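Local coordinates for protein succinate dehydrogenase subunit A (PDB 6LUM) that probably oxidises succinate to fumarate as the flavoprotein subunit of succinate dehydrogenase, passing the electrons through its bound FAD, at residues Arg208-Thr212 with Leu458-Asp463; Leu224-Arg229 with Gly512-Leu517; Tyr489-Val494 with Ala508-Gly512. One frame throughout, in Å; residues are numbered along the deposited sequence.

Contact 1. Residues Arg208-Thr212 with Leu458-Asp463; sequences RMYKT and LQQSMD
Loop-on-helix packing brings Met209, Tyr210, Lys211 and Thr212, in the loop between strand 198-201 and helix 223-229, against Gln459, Gln460, Met462 and Asp463 of helix 451-465. The backbones come close: Tyr210 CA and Gln459 CA are 4.6 Å apart. On the buried side two thioethers meet. Beyond CG the Met209 chain runs straight, while Met462 folds at chi2 (-75°) and chi3 (-79°). This places the methyl Met462 CE 3.9 Å from Met209 SD, where it also packs on the phenol end of Tyr210. Tyr210 gives its hydroxyl hydrogen bond to Ala466 O, farther along the chain, and packs edge-to-face with Phe242 and His240. In the family architecture this is a seam between the FAD-binding part, which contributes the loop, and the helical C-terminal region, which contributes the helix; the Arg208 side chain is about 9 Å from the FAD. The polar bonds lie along the other flank. Thr212 N donates to Asp463 OD1 at 3.1 Å with an N-H...O angle of 155°, approaching from above the carboxylate plane. Replacing Asp463 with an alanine would probably leave the Thr212 amide without this acceptor and open a gap where the carboxylate meets Thr212 CB. Lys211 N makes a weak bond to Gln459 O, at 3.5 Å. Toward solvent, the Lys211 and Gln460 side chains run side by side in the same direction and Lys211 NZ hydrogen-bonds Gln460 OE1, although the modelled separation is too short for its length to be trusted.

Contact 2. Residues Leu224-Arg229 with Gly512-Leu517; sequences LGIVFR and GFLLEL
Glu516 lays its carboxylate across the extended chain of Arg229, the two side chains crossing at about a right angle, with OE2 facing Arg229 NE at the edge of the guanidinium, near its plane. The one hydrogen bond across the contact, Arg229 NE to Glu516 OE2, makes the salt bridge; the carboxylate and guanidinium planes stand 90° apart, which is inconsistent with a coplanar pair of two oxygens on two nitrogens. Its modelled length is too short to be read literally at this resolution. Beyond CG the Glu516 chain is straight (chi2 -174°), which carries the acid from helix 503-527 to the last residue of helix 223-229. The segment axes pass 9.7 Å apart at 67°, and Gly225 sits where the backbones are nearest, its CA 5.4 Å from Phe513 CA. Having no side chain, Gly225 lets the Phe513 ring come obliquely against the backbone, CD1 3.8 Å from Gly225 CA, where a CB would clash with CD1. Arg229 NH1 approaches the same ring obliquely, nearest CE1, while Phe513 CZ approaches Ile226 CG1. On the other side of the acid, Phe228 turns a ring edge toward it: CD2 is 4.1 Å from Glu516 OE1, which lies near the ring plane. Leu517 CD2 closes the apolar end, 4.0 Å from Leu224 CB. This crossing joins the FAD-binding part to the long helix of the C-terminal region, and Ile226 carries it to about 5 Å from the cofactor. Lys556 adds a long, weak ion pair to Glu516 OE2. With Glu516 buried among Phe228, Leu561 and the Gly225 backbone, the adjacent guanidinium is likely to favour the ionised acid and to offset part of the cost of burying it.

Contact 3. Residues Tyr489-Val494 with Ala508-Gly512; sequences YSRITV and AIELG
Tyr489 CG stands anti to the backbone N (chi1 178°), sending the ring from the loop to helix 503-527, and Ile492 CG1 lies between its own N and carbonyl carbon (chi1 48°), which aims CD1 at Ala508. The phenol supplies the polar link. Tyr489 OH donates to Ala508 O at 2.9 Å, reaching it from above the carbonyl plane, 57° out of it, and not along a lone pair. Gly512 N, the usual helical donor four residues on, bonds to the same oxygen from the opposite face at 3.2 Å. Ala508 O is thus held twice, and the extra bond is added to the helical one without replacing it. The oxygen lies in the plane of the Tyr489 ring, at its edge. The hydroxyl bond fixes where the ring points, and Leu511 packs along one edge of it: Tyr489 CD1 is 3.8 Å from Leu511 CD2, the two side chains sliding past each other in opposite directions. Farther along the loop the packing is aliphatic: Ile492 CD1 rests 3.6 Å from Ala508 CB, and Val494 CG2 touches the same methyl more loosely, at 4.4 Å. The motif is a helix-loop-helix connection whose linker packs back on the helix it leads into, all within the C-terminal region of the flavoprotein. Helix 451-465 covers Ile492 and Leu511 with Val451 and Ile454, while helix 433-443 sets Ile442 against Tyr489 and Ala508 and Leu443 against Val494; strand 162-172 meets the helix through Leu165 on Ile509 and Tyr163 on Glu510.

How the contacts relate
Contacts 2 and 3 share Gly512 and both use helix 503-527, with contact 3 nested along the chain inside the loop that contact 2 closes; Leu515 CD1 and Tyr489 CB join them. Contact 1 uses helix 451-465, but touches contact 2 through Leu458 on Leu514 and Leu515. Contacts 1 and 2 bridge the FAD-binding and C-terminal parts, whereas contact 3 stays within the latter. Contact 2, its centre about 13 Å from the centre of the chain, is buried and combines a salt bridge with ring and leucine packing at a glycine. Contact 3, also buried but centred about 24 Å from that point, relies on one phenol bond among aliphatics. Contact 1 is mixed, sulfur packing inside and lysine outside.

Contact 1. Residues Arg208-Thr212 with Leu458-Asp463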
loop_
_atom_site.group_PDB
_atom_site.type_symbol
_atom_site.label_atom_id
_atom_site.label_comp_id
_atom_site.label_asym_id
_atom_site.label_seq_id
_atom_site.Cartn_x
_atom_site.Cartn_y
_atom_site.Cartn_z
ATOM N N ARG D 208 -45.135 14.431 -10.163
ATOM C CA ARG D 208 -45.100 15.462 -11.184
ATOM C C ARG D 208 -46.262 15.377 -12.149
ATOM O O ARG D 208 -46.200 15.975 -13.221
ATOM C CB ARG D 208 -43.788 15.395 -11.952
ATOM C CG ARG D 208 -42.712 16.230 -11.346
ATOM C CD ARG D 208 -43.004 17.687 -11.547
ATOM N NE ARG D 208 -42.338 18.515 -10.556
ATOM C CZ ARG D 208 -42.533 19.818 -10.434
ATOM N NH1 ARG D 208 -41.890 20.502 -9.503
ATOM N NH2 ARG D 208 -43.373 20.432 -11.246
ATOM N N MET D 209 -47.307 14.640 -11.810
ATOM C CA MET D 209 -48.558 14.728 -12.538
ATOM C C MET D 209 -49.517 15.697 -11.885
ATOM O O MET D 209 -50.706 15.686 -12.200
ATOM C CB MET D 209 -49.200 13.355 -12.654
ATOM C CG MET D 209 -49.311 12.634 -11.353
ATOM S SD MET D 209 -49.883 10.962 -11.599
ATOM C CE MET D 209 -49.815 10.352 -9.932
ATOM N N TYR D 210 -49.021 16.521 -10.975
ATOM C CA TYR D 210 -49.793 17.541 -10.296
ATOM C C TYR D 210 -49.126 18.881 -10.534
ATOM O O TYR D 210 -47.901 18.987 -10.475
ATOM C CB TYR D 210 -49.874 17.262 -8.807
ATOM C CG TYR D 210 -50.811 16.150 -8.448
ATOM C CD1 TYR D 210 -52.166 16.351 -8.446
ATOM C CD2 TYR D 210 -50.339 14.906 -8.112
ATOM C CE1 TYR D 210 -53.014 15.356 -8.126
ATOM C CE2 TYR D 210 -51.188 13.902 -7.800
ATOM C CZ TYR D 210 -52.526 14.134 -7.805
ATOM O OH TYR D 210 -53.398 13.136 -7.484
ATOM N N LYS D 211 -49.929 19.904 -10.813
ATOM C CA LYS D 211 -49.357 21.217 -11.070
ATOM C C LYS D 211 -48.605 21.722 -9.857
ATOM O O LYS D 211 -47.425 22.074 -9.944
ATOM C CB LYS D 211 -50.451 22.200 -11.463
ATOM C CG LYS D 211 -49.919 23.457 -12.108
ATOM C CD LYS D 211 -51.043 24.374 -12.510
ATOM C CE LYS D 211 -52.069 24.461 -11.406
ATOM N NZ LYS D 211 -53.297 25.166 -11.846
ATOM N N THR D 212 -49.270 21.751 -8.710
ATOM C CA THR D 212 -48.668 22.205 -7.465
ATOM C C THR D 212 -48.148 20.986 -6.720
ATOM O O THR D 212 -48.925 20.231 -6.135
ATOM C CB THR D 212 -49.693 22.964 -6.633
ATOM O OG1 THR D 212 -50.306 23.969 -7.445
ATOM C CG2 THR D 212 -49.015 23.650 -5.477
ATOM N N LEU D 458 -52.446 18.137 -18.608
ATOM C CA LEU D 458 -52.562 17.014 -17.683
ATOM C C LEU D 458 -52.451 17.476 -16.242
ATOM O O LEU D 458 -53.280 17.120 -15.400
ATOM C CB LEU D 458 -51.489 15.969 -17.972
ATOM C CG LEU D 458 -51.288 14.937 -16.861
ATOM C CD1 LEU D 458 -52.339 13.866 -16.929
ATOM C CD2 LEU D 458 -49.914 14.333 -16.916
ATOM N N GLN D 459 -51.417 18.255 -15.936
ATOM C CA GLN D 459 -51.172 18.645 -14.555
ATOM C C GLN D 459 -52.267 19.557 -14.030
ATOM O O GLN D 459 -52.701 19.420 -12.882
ATOM C CB GLN D 459 -49.808 19.309 -14.449
ATOM C CG GLN D 459 -48.686 18.393 -14.833
ATOM C CD GLN D 459 -47.346 19.032 -14.673
ATOM O OE1 GLN D 459 -46.339 18.355 -14.545
ATOM N NE2 GLN D 459 -47.320 20.348 -14.687
ATOM N N GLN D 460 -52.747 20.482 -14.856
ATOM C CA GLN D 460 -53.854 21.326 -14.435
ATOM C C GLN D 460 -55.100 20.498 -14.159
ATOM O O GLN D 460 -55.779 20.696 -13.147
ATOM C CB GLN D 460 -54.133 22.378 -15.502
ATOM C CG GLN D 460 -55.354 23.208 -15.229
ATOM C CD GLN D 460 -55.255 23.953 -13.926
ATOM O OE1 GLN D 460 -54.567 24.964 -13.830
ATOM N NE2 GLN D 460 -55.937 23.458 -12.909
ATOM N N SER D 461 -55.415 19.555 -15.048
ATOM C CA SER D 461 -56.610 18.740 -14.868
ATOM C C SER D 461 -56.521 17.893 -13.610
ATOM O O SER D 461 -57.493 17.786 -12.855
ATOM C CB SER D 461 -56.813 17.858 -16.095
ATOM O OG SER D 461 -57.726 16.820 -15.835
ATOM N N MET D 462 -55.363 17.283 -13.368
ATOM C CA MET D 462 -55.205 16.462 -12.176
ATOM C C MET D 462 -55.316 17.300 -10.917
ATOM O O MET D 462 -56.066 16.950 -10.007
ATOM C CB MET D 462 -53.871 15.727 -12.211
ATOM C CG MET D 462 -53.863 14.519 -13.113
ATOM S SD MET D 462 -54.728 13.114 -12.411
ATOM C CE MET D 462 -53.493 12.492 -11.288
ATOM N N ASP D 463 -54.607 18.425 -10.849
ATOM C CA ASP D 463 -54.679 19.232 -9.640
ATOM C C ASP D 463 -56.036 19.897 -9.470
ATOM O O ASP D 463 -56.362 20.335 -8.367
ATOM C CB ASP D 463 -53.570 20.275 -9.647
ATOM C CG ASP D 463 -53.128 20.654 -8.258
ATOM O OD1 ASP D 463 -51.963 20.376 -7.908
ATOM O OD2 ASP D 463 -53.934 21.235 -7.509
#

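Contact 2. Residues Leu224-Arg229 with Gly512-Leu517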
loop_
_atom_site.group_PDB
_atom_site.type_symbol
_atom_site.label_atom_id
_atom_site.label_comp_id
_atom_site.label_asym_id
_atom_site.label_seq_id
_atom_site.Cartn_x
_atom_site.Cartn_y
_atom_site.Cartn_z
ATOM N N LEU D 224 -42.190 2.718 -11.755
ATOM C CA LEU D 224 -43.597 2.355 -11.738
ATOM C C LEU D 224 -44.131 2.182 -13.150
ATOM O O LEU D 224 -44.841 1.218 -13.433
ATOM C CB LEU D 224 -44.400 3.411 -10.986
ATOM C CG LEU D 224 -44.257 3.561 -9.476
ATOM C CD1 LEU D 224 -43.016 4.312 -9.118
ATOM C CD2 LEU D 224 -45.445 4.293 -8.962
ATOM N N GLY D 225 -43.789 3.095 -14.055
ATOM C CA GLY D 225 -44.270 2.980 -15.421
ATOM C C GLY D 225 -43.721 1.763 -16.139
ATOM O O GLY D 225 -44.442 1.091 -16.875
ATOM N N ILE D 226 -42.442 1.457 -15.931
ATOM C CA ILE D 226 -41.837 0.274 -16.536
ATOM C C ILE D 226 -42.525 -0.986 -16.033
ATOM O O ILE D 226 -43.014 -1.810 -16.815
ATOM C CB ILE D 226 -40.333 0.234 -16.236
ATOM C CG1 ILE D 226 -39.588 1.267 -17.065
ATOM C CG2 ILE D 226 -39.788 -1.126 -16.507
ATOM C CD1 ILE D 226 -38.212 1.528 -16.554
ATOM N N VAL D 227 -42.564 -1.156 -14.712
ATOM C CA VAL D 227 -43.176 -2.342 -14.130
ATOM C C VAL D 227 -44.646 -2.440 -14.505
ATOM O O VAL D 227 -45.187 -3.539 -14.627
ATOM C CB VAL D 227 -42.956 -2.317 -12.609
ATOM C CG1 VAL D 227 -43.913 -3.233 -11.901
ATOM C CG2 VAL D 227 -41.530 -2.696 -12.297
ATOM N N PHE D 228 -45.307 -1.315 -14.732
ATOM C CA PHE D 228 -46.713 -1.354 -15.093
ATOM C C PHE D 228 -46.916 -1.692 -16.558
ATOM O O PHE D 228 -47.922 -2.310 -16.911
ATOM C CB PHE D 228 -47.352 -0.013 -14.768
ATOM C CG PHE D 228 -48.827 0.003 -14.908
ATOM C CD1 PHE D 228 -49.617 -0.757 -14.086
ATOM C CD2 PHE D 228 -49.426 0.797 -15.852
ATOM C CE1 PHE D 228 -50.972 -0.731 -14.213
ATOM C CE2 PHE D 228 -50.780 0.817 -15.986
ATOM C CZ PHE D 228 -51.553 0.056 -15.167
ATOM N N ARG D 229 -45.985 -1.298 -17.421
ATOM C CA ARG D 229 -46.097 -1.633 -18.832
ATOM C C ARG D 229 -45.732 -3.080 -19.104
ATOM O O ARG D 229 -46.277 -3.682 -20.031
ATOM C CB ARG D 229 -45.205 -0.715 -19.659
ATOM C CG ARG D 229 -45.811 0.635 -19.908
ATOM C CD ARG D 229 -44.813 1.597 -20.500
ATOM N NE ARG D 229 -45.480 2.676 -21.220
ATOM C CZ ARG D 229 -44.862 3.747 -21.701
ATOM N NH1 ARG D 229 -43.560 3.887 -21.539
ATOM N NH2 ARG D 229 -45.546 4.675 -22.347
ATOM N N GLY D 512 -45.036 10.220 -21.414
ATOM C CA GLY D 512 -45.750 8.952 -21.551
ATOM C C GLY D 512 -46.027 8.283 -20.215
ATOM O O GLY D 512 -47.164 7.886 -19.915
ATOM N N PHE D 513 -44.986 8.144 -19.391
ATOM C CA PHE D 513 -45.139 7.579 -18.055
ATOM C C PHE D 513 -46.115 8.386 -17.215
ATOM O O PHE D 513 -46.919 7.818 -16.468
ATOM C CB PHE D 513 -43.790 7.525 -17.353
ATOM C CG PHE D 513 -42.808 6.609 -17.996
ATOM C CD1 PHE D 513 -43.130 5.299 -18.253
ATOM C CD2 PHE D 513 -41.550 7.054 -18.332
ATOM C CE1 PHE D 513 -42.219 4.456 -18.835
ATOM C CE2 PHE D 513 -40.641 6.212 -18.915
ATOM C CZ PHE D 513 -40.977 4.914 -19.168
ATOM N N LEU D 514 -46.028 9.715 -17.287
ATOM C CA LEU D 514 -46.946 10.545 -16.516
ATOM C C LEU D 514 -48.389 10.241 -16.875
ATOM O O LEU D 514 -49.249 10.168 -15.994
ATOM C CB LEU D 514 -46.651 12.022 -16.741
ATOM C CG LEU D 514 -45.420 12.604 -16.064
ATOM C CD1 LEU D 514 -45.424 14.100 -16.178
ATOM C CD2 LEU D 514 -45.405 12.185 -14.632
ATOM N N LEU D 515 -48.677 10.049 -18.160
ATOM C CA LEU D 515 -50.056 9.775 -18.558
ATOM C C LEU D 515 -50.529 8.421 -18.046
ATOM O O LEU D 515 -51.658 8.296 -17.542
ATOM C CB LEU D 515 -50.192 9.849 -20.072
ATOM C CG LEU D 515 -50.163 11.238 -20.694
ATOM C CD1 LEU D 515 -49.876 11.104 -22.150
ATOM C CD2 LEU D 515 -51.472 11.941 -20.485
ATOM N N GLU D 516 -49.678 7.394 -18.153
ATOM C CA GLU D 516 -50.064 6.082 -17.626
ATOM C C GLU D 516 -50.374 6.142 -16.138
ATOM O O GLU D 516 -51.426 5.665 -15.687
ATOM C CB GLU D 516 -48.972 5.053 -17.870
ATOM C CG GLU D 516 -48.849 4.606 -19.283
ATOM C CD GLU D 516 -47.861 3.484 -19.412
ATOM O OE1 GLU D 516 -47.220 3.151 -18.394
ATOM O OE2 GLU D 516 -47.726 2.935 -20.523
ATOM N N LEU D 517 -49.456 6.707 -15.356
ATOM C CA LEU D 517 -49.651 6.754 -13.914
ATOM C C LEU D 517 -50.846 7.608 -13.536
ATOM O O LEU D 517 -51.536 7.307 -12.557
ATOM C CB LEU D 517 -48.393 7.272 -13.235
ATOM C CG LEU D 517 -47.165 6.428 -13.528
ATOM C CD1 LEU D 517 -45.973 6.968 -12.793
ATOM C CD2 LEU D 517 -47.429 5.003 -13.137
#

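Contact 3. Residues Tyr489-Val494 with Ala508-Gly512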
loop_
_atom_site.group_PDB
_atom_site.type_symbol
_atom_site.label_atom_id
_atom_site.label_comp_id
_atom_site.label_asym_id
_atom_site.label_seq_id
_atom_site.Cartn_x
_atom_site.Cartn_y
_atom_site.Cartn_z
ATOM N N TYR D 489 -51.290 12.828 -27.380
ATOM C CA TYR D 489 -49.896 12.420 -27.275
ATOM C C TYR D 489 -49.458 11.570 -28.452
ATOM O O TYR D 489 -48.259 11.469 -28.717
ATOM C CB TYR D 489 -49.684 11.656 -25.967
ATOM C CG TYR D 489 -48.293 11.124 -25.738
ATOM C CD1 TYR D 489 -47.320 11.908 -25.155
ATOM C CD2 TYR D 489 -47.962 9.832 -26.079
ATOM C CE1 TYR D 489 -46.058 11.425 -24.936
ATOM C CE2 TYR D 489 -46.703 9.344 -25.865
ATOM C CZ TYR D 489 -45.757 10.145 -25.290
ATOM O OH TYR D 489 -44.498 9.656 -25.074
ATOM N N SER D 490 -50.403 10.969 -29.171
ATOM C CA SER D 490 -50.072 10.131 -30.314
ATOM C C SER D 490 -49.331 10.889 -31.403
ATOM O O SER D 490 -48.669 10.265 -32.237
ATOM C CB SER D 490 -51.348 9.531 -30.891
ATOM O OG SER D 490 -51.075 8.800 -32.067
ATOM N N ARG D 491 -49.431 12.216 -31.422
ATOM C CA ARG D 491 -48.831 13.043 -32.462
ATOM C C ARG D 491 -48.141 14.243 -31.814
ATOM O O ARG D 491 -48.717 15.320 -31.681
ATOM C CB ARG D 491 -49.895 13.453 -33.458
ATOM C CG ARG D 491 -51.115 14.082 -32.834
ATOM C CD ARG D 491 -52.158 14.378 -33.867
ATOM N NE ARG D 491 -53.195 15.247 -33.332
ATOM C CZ ARG D 491 -54.303 14.812 -32.752
ATOM N NH1 ARG D 491 -54.522 13.512 -32.638
ATOM N NH2 ARG D 491 -55.194 15.676 -32.292
ATOM N N ILE D 492 -46.881 14.067 -31.435
ATOM C CA ILE D 492 -46.116 15.157 -30.845
ATOM C C ILE D 492 -44.879 15.404 -31.686
ATOM O O ILE D 492 -44.579 14.644 -32.610
ATOM C CB ILE D 492 -45.724 14.863 -29.386
ATOM C CG1 ILE D 492 -45.129 13.464 -29.277
ATOM C CG2 ILE D 492 -46.909 15.034 -28.456
ATOM C CD1 ILE D 492 -44.397 13.232 -28.007
ATOM N N THR D 493 -44.144 16.459 -31.359
ATOM C CA THR D 493 -42.957 16.838 -32.104
ATOM C C THR D 493 -41.775 16.944 -31.163
ATOM O O THR D 493 -41.806 17.718 -30.203
ATOM C CB THR D 493 -43.156 18.173 -32.823
ATOM O OG1 THR D 493 -43.475 19.185 -31.864
ATOM C CG2 THR D 493 -44.271 18.074 -33.824
ATOM N N VAL D 494 -40.748 16.161 -31.433
ATOM C CA VAL D 494 -39.433 16.385 -30.854
ATOM C C VAL D 494 -38.650 17.248 -31.828
ATOM O O VAL D 494 -38.319 16.805 -32.933
ATOM C CB VAL D 494 -38.715 15.055 -30.590
ATOM C CG1 VAL D 494 -37.407 15.302 -29.905
ATOM C CG2 VAL D 494 -39.581 14.161 -29.743
ATOM N N ALA D 508 -40.497 13.982 -23.783
ATOM C CA ALA D 508 -41.669 13.316 -24.348
ATOM C C ALA D 508 -41.840 11.913 -23.776
ATOM O O ALA D 508 -42.955 11.495 -23.409
ATOM C CB ALA D 508 -41.546 13.263 -25.864
ATOM N N ILE D 509 -40.738 11.175 -23.681
ATOM C CA ILE D 509 -40.798 9.818 -23.150
ATOM C C ILE D 509 -41.327 9.819 -21.720
ATOM O O ILE D 509 -42.135 8.963 -21.348
ATOM C CB ILE D 509 -39.418 9.152 -23.249
ATOM C CG1 ILE D 509 -39.126 8.762 -24.692
ATOM C CG2 ILE D 509 -39.362 7.942 -22.385
ATOM C CD1 ILE D 509 -37.829 8.046 -24.860
ATOM N N GLU D 510 -40.906 10.789 -20.904
ATOM C CA GLU D 510 -41.394 10.861 -19.528
ATOM C C GLU D 510 -42.853 11.286 -19.459
ATOM O O GLU D 510 -43.572 10.880 -18.541
ATOM C CB GLU D 510 -40.550 11.823 -18.701
ATOM C CG GLU D 510 -39.054 11.621 -18.792
ATOM C CD GLU D 510 -38.550 10.440 -18.003
ATOM O OE1 GLU D 510 -37.994 9.504 -18.613
ATOM O OE2 GLU D 510 -38.688 10.455 -16.766
ATOM N N LEU D 511 -43.304 12.118 -20.392
ATOM C CA LEU D 511 -44.725 12.434 -20.437
ATOM C C LEU D 511 -45.562 11.182 -20.660
ATOM O O LEU D 511 -46.685 11.081 -20.151
ATOM C CB LEU D 511 -44.993 13.464 -21.526
ATOM C CG LEU D 511 -46.446 13.813 -21.784
ATOM C CD1 LEU D 511 -47.078 14.319 -20.524
ATOM C CD2 LEU D 511 -46.537 14.834 -22.873
ATOM N N GLY D 512 -45.036 10.220 -21.414
ATOM C CA GLY D 512 -45.750 8.952 -21.551
ATOM C C GLY D 512 -46.027 8.283 -20.215
ATOM O O GLY D 512 -47.164 7.886 -19.915
#